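Local coordinates for aminotransferase, classes I and II (PDB 3H14), which probably catalyses pyridoxal phosphate-dependent transfer of an amino group from L-aspartate to 2-oxoglutarate, at residues K4-V16 against Y125-L137. Sequence-based numbering, arbitrary orientation. Where two conformers were deposited one is given.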
loop_
_atom_site.group_PDB
_atom_site.type_symbol
_atom_site.label_atom_id
_atom_site.label_comp_id
_atom_site.label_asym_id
_atom_site.label_seq_id
_atom_site.Cartn_x
_atom_site.Cartn_y
_atom_site.Cartn_z
ATOM N N LYS A 4 22.753 -24.867 -2.983
ATOM C CA LYS A 4 22.873 -23.828 -3.981
ATOM C C LYS A 4 21.557 -23.077 -4.038
ATOM O O LYS A 4 20.479 -23.682 -4.033
ATOM C CB LYS A 4 23.205 -24.413 -5.363
ATOM N N ASN A 5 21.645 -21.759 -4.017
ATOM C CA ASN A 5 20.473 -20.923 -4.145
ATOM C C ASN A 5 20.313 -20.454 -5.550
ATOM O O ASN A 5 21.276 -20.362 -6.324
ATOM C CB ASN A 5 20.532 -19.722 -3.192
ATOM C CG ASN A 5 20.404 -20.134 -1.789
ATOM O OD1 ASN A 5 19.344 -20.651 -1.364
ATOM N ND2 ASN A 5 21.461 -19.971 -1.040
ATOM N N SER A 6 19.068 -20.170 -5.871
ATOM C CA SER A 6 18.662 -19.691 -7.160
ATOM C C SER A 6 18.904 -18.190 -7.338
ATOM O O SER A 6 19.098 -17.446 -6.360
ATOM C CB SER A 6 17.164 -19.920 -7.258
ATOM O OG SER A 6 16.543 -19.210 -6.220
ATOM N N SER A 7 18.841 -17.769 -8.598
ATOM C CA SER A 7 18.775 -16.361 -8.985
ATOM C C SER A 7 17.556 -15.646 -8.402
ATOM O O SER A 7 17.652 -14.539 -7.852
ATOM C CB SER A 7 18.693 -16.262 -10.509
ATOM O OG SER A 7 18.885 -14.934 -10.945
ATOM N N ARG A 8 16.382 -16.261 -8.537
ATOM C CA ARG A 8 15.155 -15.605 -8.051
ATOM C C ARG A 8 15.159 -15.334 -6.545
ATOM O O ARG A 8 14.392 -14.474 -6.057
ATOM C CB ARG A 8 13.860 -16.361 -8.526
ATOM C CG ARG A 8 13.846 -17.785 -8.301
ATOM C CD ARG A 8 12.450 -18.381 -8.510
ATOM N NE ARG A 8 12.104 -18.550 -9.909
ATOM C CZ ARG A 8 10.963 -19.095 -10.351
ATOM N NH1 ARG A 8 10.044 -19.466 -9.507
ATOM N NH2 ARG A 8 10.750 -19.215 -11.638
ATOM N N SER A 9 16.024 -16.040 -5.812
ATOM C CA SER A 9 16.174 -15.881 -4.351
ATOM C C SER A 9 16.980 -14.648 -3.900
ATOM O O SER A 9 17.000 -14.325 -2.710
ATOM C CB SER A 9 16.843 -17.128 -3.718
ATOM O OG SER A 9 18.263 -17.083 -3.785
ATOM N N ALA A 10 17.677 -13.999 -4.826
ATOM C CA ALA A 10 18.540 -12.891 -4.487
ATOM C C ALA A 10 17.705 -11.599 -4.474
ATOM O O ALA A 10 17.991 -10.666 -5.216
ATOM C CB ALA A 10 19.681 -12.807 -5.477
ATOM N N VAL A 11 16.642 -11.585 -3.659
ATOM C CA VAL A 11 15.863 -10.382 -3.432
ATOM C C VAL A 11 16.634 -9.500 -2.481
ATOM O O VAL A 11 17.457 -9.979 -1.711
ATOM C CB VAL A 11 14.465 -10.635 -2.832
ATOM C CG1 VAL A 11 13.498 -11.226 -3.886
ATOM C CG2 VAL A 11 14.562 -11.500 -1.597
ATOM N N ASP A 12 16.334 -8.205 -2.558
ATOM C CA ASP A 12 17.033 -7.133 -1.820
ATOM C C ASP A 12 16.482 -6.957 -0.397
ATOM O O ASP A 12 15.264 -6.902 -0.221
ATOM C CB ASP A 12 16.797 -5.795 -2.515
ATOM C CG ASP A 12 17.337 -5.726 -3.939
ATOM O OD1 ASP A 12 18.311 -6.428 -4.295
ATOM O OD2 ASP A 12 16.780 -4.897 -4.703
ATOM N N PRO A 13 17.358 -6.811 0.613
ATOM C CA PRO A 13 16.906 -6.556 2.003
ATOM C C PRO A 13 16.385 -5.131 2.120
ATOM O O PRO A 13 16.933 -4.237 1.476
ATOM C CB PRO A 13 18.177 -6.703 2.827
ATOM C CG PRO A 13 19.246 -6.301 1.907
ATOM C CD PRO A 13 18.821 -6.808 0.517
ATOM N N PHE A 14 15.342 -4.929 2.912
ATOM C CA PHE A 14 14.680 -3.640 2.975
ATOM C C PHE A 14 15.505 -2.674 3.792
ATOM O O PHE A 14 15.857 -2.960 4.931
ATOM C CB PHE A 14 13.267 -3.773 3.537
ATOM C CG PHE A 14 12.270 -4.350 2.552
ATOM C CD1 PHE A 14 12.480 -4.249 1.168
ATOM C CD2 PHE A 14 11.123 -4.971 3.005
ATOM C CE1 PHE A 14 11.564 -4.780 0.263
ATOM C CE2 PHE A 14 10.202 -5.483 2.115
ATOM C CZ PHE A 14 10.425 -5.390 0.737
ATOM N N ILE A 15 15.817 -1.540 3.179
ATOM C CA ILE A 15 16.672 -0.526 3.780
ATOM C C ILE A 15 16.082 -0.046 5.089
ATOM O O ILE A 15 16.834 0.363 5.977
ATOM C CB ILE A 15 16.901 0.693 2.811
ATOM C CG1 ILE A 15 17.667 0.268 1.545
ATOM C CG2 ILE A 15 17.608 1.832 3.506
ATOM C CD1 ILE A 15 18.975 -0.458 1.815
ATOM N N VAL A 16 14.747 -0.116 5.226
ATOM C CA VAL A 16 14.079 0.386 6.437
ATOM C C VAL A 16 14.427 -0.417 7.701
ATOM O O VAL A 16 14.171 0.042 8.817
ATOM C CB VAL A 16 12.534 0.514 6.260
ATOM C CG1 VAL A 16 11.845 -0.846 6.206
ATOM C CG2 VAL A 16 11.928 1.412 7.372
ATOM N N TYR A 125 5.508 0.691 -3.959
ATOM C CA TYR A 125 5.574 -0.281 -2.887
ATOM C C TYR A 125 6.778 -1.178 -3.104
ATOM O O TYR A 125 6.924 -1.743 -4.193
ATOM C CB TYR A 125 4.284 -1.077 -2.914
ATOM C CG TYR A 125 4.139 -2.139 -1.861
ATOM C CD1 TYR A 125 4.404 -1.885 -0.533
ATOM C CD2 TYR A 125 3.654 -3.403 -2.204
ATOM C CE1 TYR A 125 4.252 -2.909 0.439
ATOM C CE2 TYR A 125 3.470 -4.382 -1.262
ATOM C CZ TYR A 125 3.777 -4.137 0.049
ATOM O OH TYR A 125 3.578 -5.159 0.964
ATOM N N PRO A 126 7.665 -1.279 -2.099
ATOM C CA PRO A 126 8.925 -1.987 -2.299
ATOM C C PRO A 126 8.791 -3.460 -2.705
ATOM O O PRO A 126 9.649 -3.981 -3.375
ATOM C CB PRO A 126 9.620 -1.858 -0.916
ATOM C CG PRO A 126 9.016 -0.694 -0.312
ATOM C CD PRO A 126 7.604 -0.668 -0.748
ATOM N N SER A 127 7.728 -4.116 -2.263
ATOM C CA SER A 127 7.563 -5.528 -2.509
ATOM C C SER A 127 7.138 -5.856 -3.930
ATOM O O SER A 127 7.297 -6.992 -4.328
ATOM C CB SER A 127 6.557 -6.154 -1.522
ATOM O OG SER A 127 7.142 -6.261 -0.231
ATOM N N TYR A 128 6.608 -4.904 -4.696
ATOM C CA TYR A 128 6.202 -5.234 -6.068
ATOM C C TYR A 128 7.365 -5.809 -6.845
ATOM O O TYR A 128 7.234 -6.906 -7.415
ATOM C CB TYR A 128 5.705 -4.029 -6.877
ATOM C CG TYR A 128 4.442 -3.318 -6.473
ATOM C CD1 TYR A 128 3.409 -3.950 -5.810
ATOM C CD2 TYR A 128 4.254 -1.980 -6.858
ATOM C CE1 TYR A 128 2.275 -3.263 -5.471
ATOM C CE2 TYR A 128 3.115 -1.300 -6.540
ATOM C CZ TYR A 128 2.125 -1.935 -5.840
ATOM O OH TYR A 128 0.993 -1.217 -5.524
ATOM N N ARG A 129 8.482 -5.072 -6.916
ATOM C CA ARG A 129 9.656 -5.525 -7.694
ATOM C C ARG A 129 10.232 -6.819 -7.157
ATOM O O ARG A 129 10.650 -7.654 -7.931
ATOM C CB ARG A 129 10.759 -4.449 -7.855
ATOM C CG ARG A 129 11.431 -4.015 -6.565
ATOM C CD ARG A 129 12.500 -2.907 -6.846
ATOM N NE ARG A 129 11.862 -1.677 -7.285
ATOM C CZ ARG A 129 11.470 -0.695 -6.473
ATOM N NH1 ARG A 129 11.683 -0.762 -5.164
ATOM N NH2 ARG A 129 10.872 0.380 -6.980
ATOM N N GLN A 130 10.194 -7.008 -5.843
ATOM C CA GLN A 130 10.771 -8.183 -5.238
ATOM C C GLN A 130 9.947 -9.451 -5.482
ATOM O O GLN A 130 10.513 -10.507 -5.759
ATOM C CB GLN A 130 10.981 -7.994 -3.712
ATOM C CG GLN A 130 11.839 -6.771 -3.301
ATOM C CD GLN A 130 13.246 -6.769 -3.869
ATOM O OE1 GLN A 130 13.840 -7.819 -4.117
ATOM N NE2 GLN A 130 13.794 -5.569 -4.075
ATOM N N ILE A 131 8.645 -9.351 -5.307
ATOM C CA ILE A 131 7.716 -10.478 -5.573
ATOM C C ILE A 131 7.773 -10.864 -7.045
ATOM O O ILE A 131 7.832 -12.035 -7.368
ATOM C CB ILE A 131 6.272 -10.149 -5.195
ATOM C CG1 ILE A 131 6.130 -9.988 -3.689
ATOM C CG2 ILE A 131 5.261 -11.261 -5.699
ATOM C CD1 ILE A 131 4.736 -9.424 -3.248
ATOM N N LEU A 132 7.779 -9.883 -7.947
ATOM C CA LEU A 132 7.946 -10.195 -9.376
ATOM C C LEU A 132 9.226 -10.953 -9.690
ATOM O O LEU A 132 9.218 -12.005 -10.340
ATOM C CB LEU A 132 7.828 -8.929 -10.207
ATOM C CG LEU A 132 6.410 -8.368 -10.345
ATOM C CD1 LEU A 132 6.425 -6.868 -10.732
ATOM C CD2 LEU A 132 5.567 -9.154 -11.378
ATOM N N ARG A 133 10.345 -10.481 -9.147
ATOM C CA ARG A 133 11.627 -11.147 -9.343
ATOM C C ARG A 133 11.659 -12.550 -8.708
ATOM O O ARG A 133 12.209 -13.507 -9.293
ATOM C CB ARG A 133 12.720 -10.279 -8.689
ATOM C CG ARG A 133 14.112 -10.610 -9.097
ATOM C CD ARG A 133 15.193 -9.817 -8.277
ATOM N NE ARG A 133 16.550 -10.242 -8.652
ATOM C CZ ARG A 133 17.099 -11.400 -8.283
ATOM N NH1 ARG A 133 16.420 -12.223 -7.494
ATOM N NH2 ARG A 133 18.326 -11.720 -8.689
ATOM N N ALA A 134 11.111 -12.653 -7.503
ATOM C CA ALA A 134 11.034 -13.928 -6.754
ATOM C C ALA A 134 10.285 -15.031 -7.505
ATOM O O ALA A 134 10.549 -16.219 -7.300
ATOM C CB ALA A 134 10.380 -13.717 -5.399
ATOM N N LEU A 135 9.378 -14.612 -8.368
ATOM C CA LEU A 135 8.584 -15.512 -9.217
ATOM C C LEU A 135 9.158 -15.748 -10.632
ATOM O O LEU A 135 8.519 -16.396 -11.492
ATOM C CB LEU A 135 7.178 -14.932 -9.332
ATOM C CG LEU A 135 6.396 -15.010 -8.020
ATOM C CD1 LEU A 135 5.015 -14.299 -8.181
ATOM C CD2 LEU A 135 6.198 -16.424 -7.542
ATOM N N GLY A 136 10.353 -15.218 -10.891
ATOM C CA GLY A 136 10.971 -15.300 -12.197
ATOM C C GLY A 136 10.413 -14.371 -13.240
ATOM O O GLY A 136 10.568 -14.599 -14.450
ATOM N N LEU A 137 9.773 -13.304 -12.812
ATOM C CA LEU A 137 9.244 -12.332 -13.732
ATOM C C LEU A 137 10.201 -11.115 -13.704
ATOM O O LEU A 137 11.143 -11.056 -12.904
ATOM C CB LEU A 137 7.821 -11.925 -13.338
ATOM C CG LEU A 137 6.839 -13.070 -13.116
ATOM C CD1 LEU A 137 5.522 -12.530 -12.607
ATOM C CD2 LEU A 137 6.678 -13.930 -14.454
#
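Gln130 bends at its second torsion (chi2 -59°), which turns its amide across the side chain of Asp12, whereas Arg133 runs extended from CG to NE, with CG anti to the backbone N (chi1 -164°), and carries its guanidinium to the Ser7–Ala10 turn. Gln130 OE1 accepts from Asp12 N at 3.0 Å, nearly straight (N-H...O 165°) though the donor stands above the carbonyl plane, and NE2 donates a hydrogen bond, within the amide plane, to Asp12 OD2 at 3.1 Å, reaching the carboxylate from above its plane. With an alanine replacing Gln130 the amide and CG are gone, which would probably leave Asp12 N and OD2 without these mates and open a gap beside Val11 CB and Phe14 CE1. Arg133 NH1 donates to Ser7 O at 2.6 Å, with a weak second bond from NH2; the same oxygen accepts from Ala10 N, closing the type I turn, while Ala10 O lies over one guanidinium face.

In this surface contact the N-terminal loop preceding helix 17-28 runs along helix 126-134, whose other side packs on strand 117-122 and helix 100-111 of the large mixed sheet domain of this fold type I aminotransferase. The helix ends in a Schellman motif with Gly136 at C-prime; there Arg8 CD makes a close carbon-to-oxygen approach to Ala134 O (3.1 Å), and the Leu135–Gly136 peptide lies against one face of the Arg8 guanidinium. At the opposite end, Phe14 brings CE1 to 3.7 Å from Pro126 CB and presents its ring edge to Ser127 OG, 3.5 Å from CZ.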